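Beta-ketoacyl synthase (Burkholderia phymatum, PDB 4EWG) probably acts as a 3-oxoacyl-[acyl-carrier-protein] synthase, joining acyl units by condensation in the manner of the beta-ketoacyl synthase family. Local coordinates at residues P58-P63 against S78-R83. Sequence-based numbering, arbitrary orientation.
Sequences PGFAQP and SMYAVR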
loop_
_atom_site.group_PDB
_atom_site.type_symbol
_atom_site.label_atom_id
_atom_site.label_comp_id
_atom_site.label_asym_id
_atom_site.label_seq_id
_atom_site.Cartn_x
_atom_site.Cartn_y
_atom_site.Cartn_z
ATOM N N PRO A 58 -0.237 -24.211 -13.121
ATOM C CA PRO A 58 0.083 -25.128 -14.240
ATOM C C PRO A 58 -0.013 -24.460 -15.599
ATOM O O PRO A 58 0.591 -24.921 -16.546
ATOM C CB PRO A 58 -0.960 -26.249 -14.099
ATOM C CG PRO A 58 -2.084 -25.641 -13.328
ATOM C CD PRO A 58 -1.458 -24.601 -12.410
ATOM N N GLY A 59 -0.774 -23.386 -15.684
ATOM C CA GLY A 59 -0.821 -22.542 -16.885
ATOM C C GLY A 59 -1.715 -21.350 -16.585
ATOM O O GLY A 59 -2.297 -21.234 -15.492
ATOM N N PHE A 60 -1.785 -20.444 -17.529
ATOM C CA PHE A 60 -2.669 -19.326 -17.439
ATOM C C PHE A 60 -2.653 -18.701 -18.812
ATOM O O PHE A 60 -1.596 -18.487 -19.372
ATOM C CB PHE A 60 -2.166 -18.313 -16.391
ATOM C CG PHE A 60 -2.952 -17.038 -16.358
ATOM C CD1 PHE A 60 -2.603 -15.966 -17.178
ATOM C CD2 PHE A 60 -4.044 -16.906 -15.513
ATOM C CE1 PHE A 60 -3.348 -14.809 -17.177
ATOM C CE2 PHE A 60 -4.766 -15.738 -15.482
ATOM C CZ PHE A 60 -4.430 -14.685 -16.311
ATOM N N ALA A 61 -3.811 -18.430 -19.346
ATOM C CA ALA A 61 -3.921 -17.595 -20.530
ATOM C C ALA A 61 -5.038 -16.603 -20.285
ATOM O O ALA A 61 -6.084 -16.946 -19.719
ATOM C CB ALA A 61 -4.187 -18.410 -21.796
ATOM N N GLN A 62 -4.778 -15.358 -20.681
ATOM C CA GLN A 62 -5.786 -14.300 -20.633
ATOM C C GLN A 62 -7.026 -14.772 -21.293
ATOM O O GLN A 62 -6.945 -15.406 -22.331
ATOM C CB GLN A 62 -5.362 -13.100 -21.442
ATOM C CG GLN A 62 -4.160 -12.417 -20.911
ATOM C CD GLN A 62 -3.497 -11.628 -21.990
ATOM O OE1 GLN A 62 -2.263 -11.755 -22.223
ATOM N NE2 GLN A 62 -4.303 -10.823 -22.712
ATOM N N PRO A 63 -8.180 -14.440 -20.719
ATOM C CA PRO A 63 -9.419 -14.621 -21.448
ATOM C C PRO A 63 -9.354 -13.915 -22.780
ATOM O O PRO A 63 -8.778 -12.842 -22.883
ATOM C CB PRO A 63 -10.463 -13.996 -20.530
ATOM C CG PRO A 63 -9.892 -14.224 -19.177
ATOM C CD PRO A 63 -8.413 -14.046 -19.325
ATOM N N SER A 78 -0.928 -8.668 -12.214
ATOM C CA SER A 78 -2.121 -7.871 -12.406
ATOM C C SER A 78 -3.140 -8.660 -13.229
ATOM O O SER A 78 -4.315 -8.601 -12.954
ATOM C CB SER A 78 -1.791 -6.522 -13.071
ATOM O OG SER A 78 -1.212 -5.638 -12.116
ATOM N N MET A 79 -2.677 -9.448 -14.201
ATOM C CA MET A 79 -3.597 -10.358 -14.921
ATOM C C MET A 79 -4.235 -11.391 -14.000
ATOM O O MET A 79 -5.449 -11.641 -14.086
ATOM C CB MET A 79 -2.914 -11.039 -16.085
ATOM C CG MET A 79 -2.546 -10.085 -17.192
ATOM S SD MET A 79 -2.122 -10.909 -18.723
ATOM C CE MET A 79 -0.603 -11.777 -18.284
ATOM N N TYR A 80 -3.450 -11.964 -13.091
ATOM C CA TYR A 80 -4.019 -12.891 -12.086
ATOM C C TYR A 80 -5.077 -12.163 -11.243
ATOM O O TYR A 80 -6.164 -12.666 -11.023
ATOM C CB TYR A 80 -2.961 -13.410 -11.145
ATOM C CG TYR A 80 -1.809 -14.216 -11.748
ATOM C CD1 TYR A 80 -1.795 -14.648 -13.070
ATOM C CD2 TYR A 80 -0.722 -14.548 -10.949
ATOM C CE1 TYR A 80 -0.736 -15.397 -13.571
ATOM C CE2 TYR A 80 0.337 -15.287 -11.444
ATOM C CZ TYR A 80 0.321 -15.715 -12.746
ATOM O OH TYR A 80 1.416 -16.468 -13.199
ATOM N N ALA A 81 -4.723 -10.960 -10.798
ATOM C CA ALA A 81 -5.566 -10.168 -9.904
ATOM C C ALA A 81 -6.911 -9.876 -10.598
ATOM O O ALA A 81 -7.964 -10.062 -10.004
ATOM C CB ALA A 81 -4.861 -8.868 -9.529
ATOM N N VAL A 82 -6.843 -9.431 -11.860
ATOM C CA VAL A 82 -8.036 -9.110 -12.629
ATOM C C VAL A 82 -8.904 -10.358 -12.892
ATOM O O VAL A 82 -10.109 -10.331 -12.711
ATOM C CB VAL A 82 -7.682 -8.415 -13.942
ATOM C CG1 VAL A 82 -8.913 -8.277 -14.823
ATOM C CG2 VAL A 82 -7.073 -7.037 -13.665
ATOM N N ARG A 83 -8.265 -11.476 -13.189
ATOM C CA ARG A 83 -8.999 -12.688 -13.450
ATOM C C ARG A 83 -9.719 -13.174 -12.185
ATOM O O ARG A 83 -10.877 -13.569 -12.237
ATOM C CB ARG A 83 -8.053 -13.759 -13.992
ATOM C CG ARG A 83 -8.722 -15.090 -14.272
ATOM C CD ARG A 83 -9.916 -14.928 -15.180
ATOM N NE ARG A 83 -10.466 -16.221 -15.543
ATOM C CZ ARG A 83 -11.689 -16.413 -16.012
ATOM N NH1 ARG A 83 -12.512 -15.385 -16.154
ATOM N NH2 ARG A 83 -12.106 -17.642 -16.328
#
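F60 pushes its ring from the loop 58-63 onto one side of helix 76-92, among M79, Y80 and R83. With CG anti to the backbone N (chi1 173°), the side chain carries its ring from CB toward the helix. At its root, F60 CG lies 3.9 Å from Y80 CE1, and the CD1-CE1 edge of Y80 covers one face of the F60 ring, an edge-to-face (T-shaped) pair with centroids 5.1 Å apart and planes at 67°. Farther out the ring's two sides part: F60 CE1 rests on M79 CB at 3.9 Å, while F60 CE2 meets R83 CB at 4.1 Å, near the ring plane. The tip, CZ, ends close to the M79 backbone carbonyl. Y80 OH is hydrogen-bonded to both R76 and E237, which holds the far end of the ring whose CD1-CE1 edge meets F60. Beyond F60, the Q62 chain crosses the bent end of M79, with OE1 3.6 Å from M79 SD. P63 CG lies over one face of the R83 guanidinium and 4.1 Å from R83 CD, while R83 NH1 makes a salt bridge to E86. No hydrogen bond links the segments; they meet through van der Waals packing and the aromatic pair. Here an irregular loop between strand 53-54 and helix 68-71 lies at the surface against a helix of the thiolase-like fold, with F60 making the largest share of the loop's contact.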